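Local structure of uncharacterized protein VP1736 (Vibrio parahaemolyticus, 3LXQ) at residues A[43-47]-A[397-401]. The protein is of unknown function but belongs to the sulfatase family within the alkaline phosphatase clan. Residues are numbered along the deposited sequence; the frame is centred on the assembly and turned at random.
Sequences QFYGK and LSPGE
Phe44 O, a carbonyl at the C-terminal end of helix 41-45, accepts a hydrogen bond from Glu401 N (3.1 Å). The N-H...O angle of 148° shows a moderately bent bond, and the donor sits 22° off the carbonyl plane. Pro399 CA adds a CA-H...O contact to the same Phe44 O at 3.5 Å, so the turn between strands 394-398 and 402-409 curls around one helix-end oxygen. Phe44 brings ring atom CD1 to 3.7 Å from Pro399 CG, the two rings meeting at a slant. Tyr45 has CG anti to its carbonyl carbon (chi1 -53°); its ring lies across the strand end at Leu397, where CD1 lies 3.7 Å from Leu397 CB and CE1 3.4 Å from Leu397 O, the two side chains crossing nearly at right angles. Phe44 CB lies over one face of that ring, toward its rim, and the hydroxyl hydrogen-bonds Lys384 O and Gln381 NE2, fixing its far end. Glu401, extended beyond CG, runs alongside the backbone that leaves the helix: CG lies 3.6 Å from Tyr45 C and OE1 3.4 Å from Gly46 CA. Gly46, the first residue beyond the helix, has positive phi; a CB there would jam against Tyr45 O and come close to Glu401 CD. The arrangement is the C-terminal end of the short helix 41-45 packed against the hairpin turn joining strands 394-398 and 402-409 of the five-stranded antiparallel sheet.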
ATOM      1  N   GLN A  43      -4.758  -0.445  25.745  1.00 60.82           N
ATOM      2  CA  GLN A  43      -4.859   0.744  26.603  1.00 62.63           C
ATOM      3  C   GLN A  43      -5.807   1.826  26.067  1.00 58.97           C
ATOM      4  O   GLN A  43      -6.359   2.601  26.848  1.00 60.68           O
ATOM      5  CB  GLN A  43      -3.468   1.345  26.857  1.00 66.13           C
ATOM      6  N   PHE A  44      -5.996   1.878  24.746  1.00 55.16           N
ATOM      7  CA  PHE A  44      -6.800   2.939  24.121  1.00 52.74           C
ATOM      8  C   PHE A  44      -8.257   2.557  23.879  1.00 51.81           C
ATOM      9  O   PHE A  44      -9.159   3.383  24.043  1.00 52.08           O
ATOM     10  CB  PHE A  44      -6.198   3.369  22.778  1.00 51.25           C
ATOM     11  CG  PHE A  44      -4.867   4.039  22.883  1.00 53.27           C
ATOM     12  CD1 PHE A  44      -4.767   5.364  23.315  1.00 53.98           C
ATOM     13  CD2 PHE A  44      -3.706   3.362  22.518  1.00 55.44           C
ATOM     14  CE1 PHE A  44      -3.532   5.999  23.402  1.00 56.91           C
ATOM     15  CE2 PHE A  44      -2.459   3.991  22.603  1.00 58.93           C
ATOM     16  CZ  PHE A  44      -2.375   5.314  23.046  1.00 59.69           C
ATOM     17  N   TYR A  45      -8.471   1.312  23.466  1.00 51.57           N
ATOM     18  CA  TYR A  45      -9.761   0.874  22.914  1.00 51.55           C
ATOM     19  C   TYR A  45     -10.523  -0.098  23.812  1.00 54.24           C
ATOM     20  O   TYR A  45     -11.695  -0.401  23.561  1.00 55.75           O
ATOM     21  CB  TYR A  45      -9.550   0.224  21.537  1.00 50.51           C
ATOM     22  CG  TYR A  45      -8.780   1.065  20.538  1.00 49.69           C
ATOM     23  CD1 TYR A  45      -9.032   2.434  20.396  1.00 49.41           C
ATOM     24  CD2 TYR A  45      -7.824   0.480  19.704  1.00 50.30           C
ATOM     25  CE1 TYR A  45      -8.329   3.206  19.471  1.00 49.77           C
ATOM     26  CE2 TYR A  45      -7.113   1.248  18.765  1.00 51.34           C
ATOM     27  CZ  TYR A  45      -7.373   2.609  18.655  1.00 51.09           C
ATOM     28  OH  TYR A  45      -6.680   3.372  17.739  1.00 53.15           O
ATOM     29  N   GLY A  46      -9.848  -0.598  24.842  1.00 56.12           N
ATOM     30  CA  GLY A  46     -10.434  -1.595  25.735  1.00 59.98           C
ATOM     31  C   GLY A  46      -9.870  -2.981  25.502  1.00 59.90           C
ATOM     32  O   GLY A  46      -9.297  -3.268  24.448  1.00 56.91           O
ATOM     33  N   LYS A  47     -10.042  -3.839  26.500  1.00 64.24           N
ATOM     34  CA  LYS A  47      -9.586  -5.224  26.450  1.00 65.21           C
ATOM     35  C   LYS A  47     -10.517  -6.083  25.596  1.00 64.41           C
ATOM     36  O   LYS A  47     -11.669  -5.715  25.361  1.00 65.09           O
ATOM     37  CB  LYS A  47      -9.500  -5.798  27.870  1.00 71.65           C
ATOM     38  N   LEU A 397     -12.991   4.156  16.667  1.00 38.36           N
ATOM     39  CA  LEU A 397     -12.573   3.935  18.048  1.00 39.90           C
ATOM     40  C   LEU A 397     -11.495   4.953  18.416  1.00 41.32           C
ATOM     41  O   LEU A 397     -10.505   5.109  17.696  1.00 39.19           O
ATOM     42  CB  LEU A 397     -11.999   2.518  18.213  1.00 38.81           C
ATOM     43  CG  LEU A 397     -12.817   1.353  17.662  1.00 37.84           C
ATOM     44  CD1 LEU A 397     -12.070   0.058  17.918  1.00 37.33           C
ATOM     45  CD2 LEU A 397     -14.220   1.314  18.292  1.00 42.12           C
ATOM     46  N   SER A 398     -11.696   5.645  19.533  1.00 43.76           N
ATOM     47  CA  SER A 398     -10.733   6.622  20.007  1.00 46.41           C
ATOM     48  C   SER A 398     -10.304   6.322  21.458  1.00 49.21           C
ATOM     49  O   SER A 398     -10.969   5.519  22.148  1.00 50.21           O
ATOM     50  CB  SER A 398     -11.315   8.039  19.869  1.00 48.12           C
ATOM     51  OG  SER A 398     -12.715   8.040  20.093  1.00 49.77           O
ATOM     52  N   PRO A 399      -9.209   6.970  21.938  1.00 50.95           N
ATOM     53  CA  PRO A 399      -8.773   6.800  23.336  1.00 53.72           C
ATOM     54  C   PRO A 399      -9.865   7.064  24.374  1.00 56.19           C
ATOM     55  O   PRO A 399     -10.810   7.822  24.120  1.00 56.76           O
ATOM     56  CB  PRO A 399      -7.646   7.827  23.477  1.00 56.15           C
ATOM     57  CG  PRO A 399      -7.090   7.948  22.093  1.00 53.04           C
ATOM     58  CD  PRO A 399      -8.287   7.850  21.191  1.00 50.33           C
ATOM     59  N   GLY A 400      -9.717   6.442  25.542  1.00 57.59           N
ATOM     60  CA  GLY A 400     -10.713   6.533  26.600  1.00 59.35           C
ATOM     61  C   GLY A 400     -11.871   5.610  26.285  1.00 55.81           C
ATOM     62  O   GLY A 400     -12.969   5.785  26.819  1.00 57.15           O
ATOM     63  N   GLU A 401     -11.611   4.632  25.410  1.00 86.78           N
ATOM     64  CA  GLU A 401     -12.590   3.636  24.965  1.00 85.58           C
ATOM     65  C   GLU A 401     -13.864   4.245  24.379  1.00 86.15           C
ATOM     66  O   GLU A 401     -14.950   3.681  24.518  1.00 87.55           O
ATOM     67  CB  GLU A 401     -12.931   2.652  26.095  1.00 88.18           C
ATOM     68  CG  GLU A 401     -11.748   1.838  26.608  1.00 88.07           C
ATOM     69  CD  GLU A 401     -12.113   0.928  27.773  1.00 91.52           C
ATOM     70  OE1 GLU A 401     -11.192   0.356  28.393  1.00 92.55           O
ATOM     71  OE2 GLU A 401     -13.314   0.778  28.072  1.00 93.70           O
TER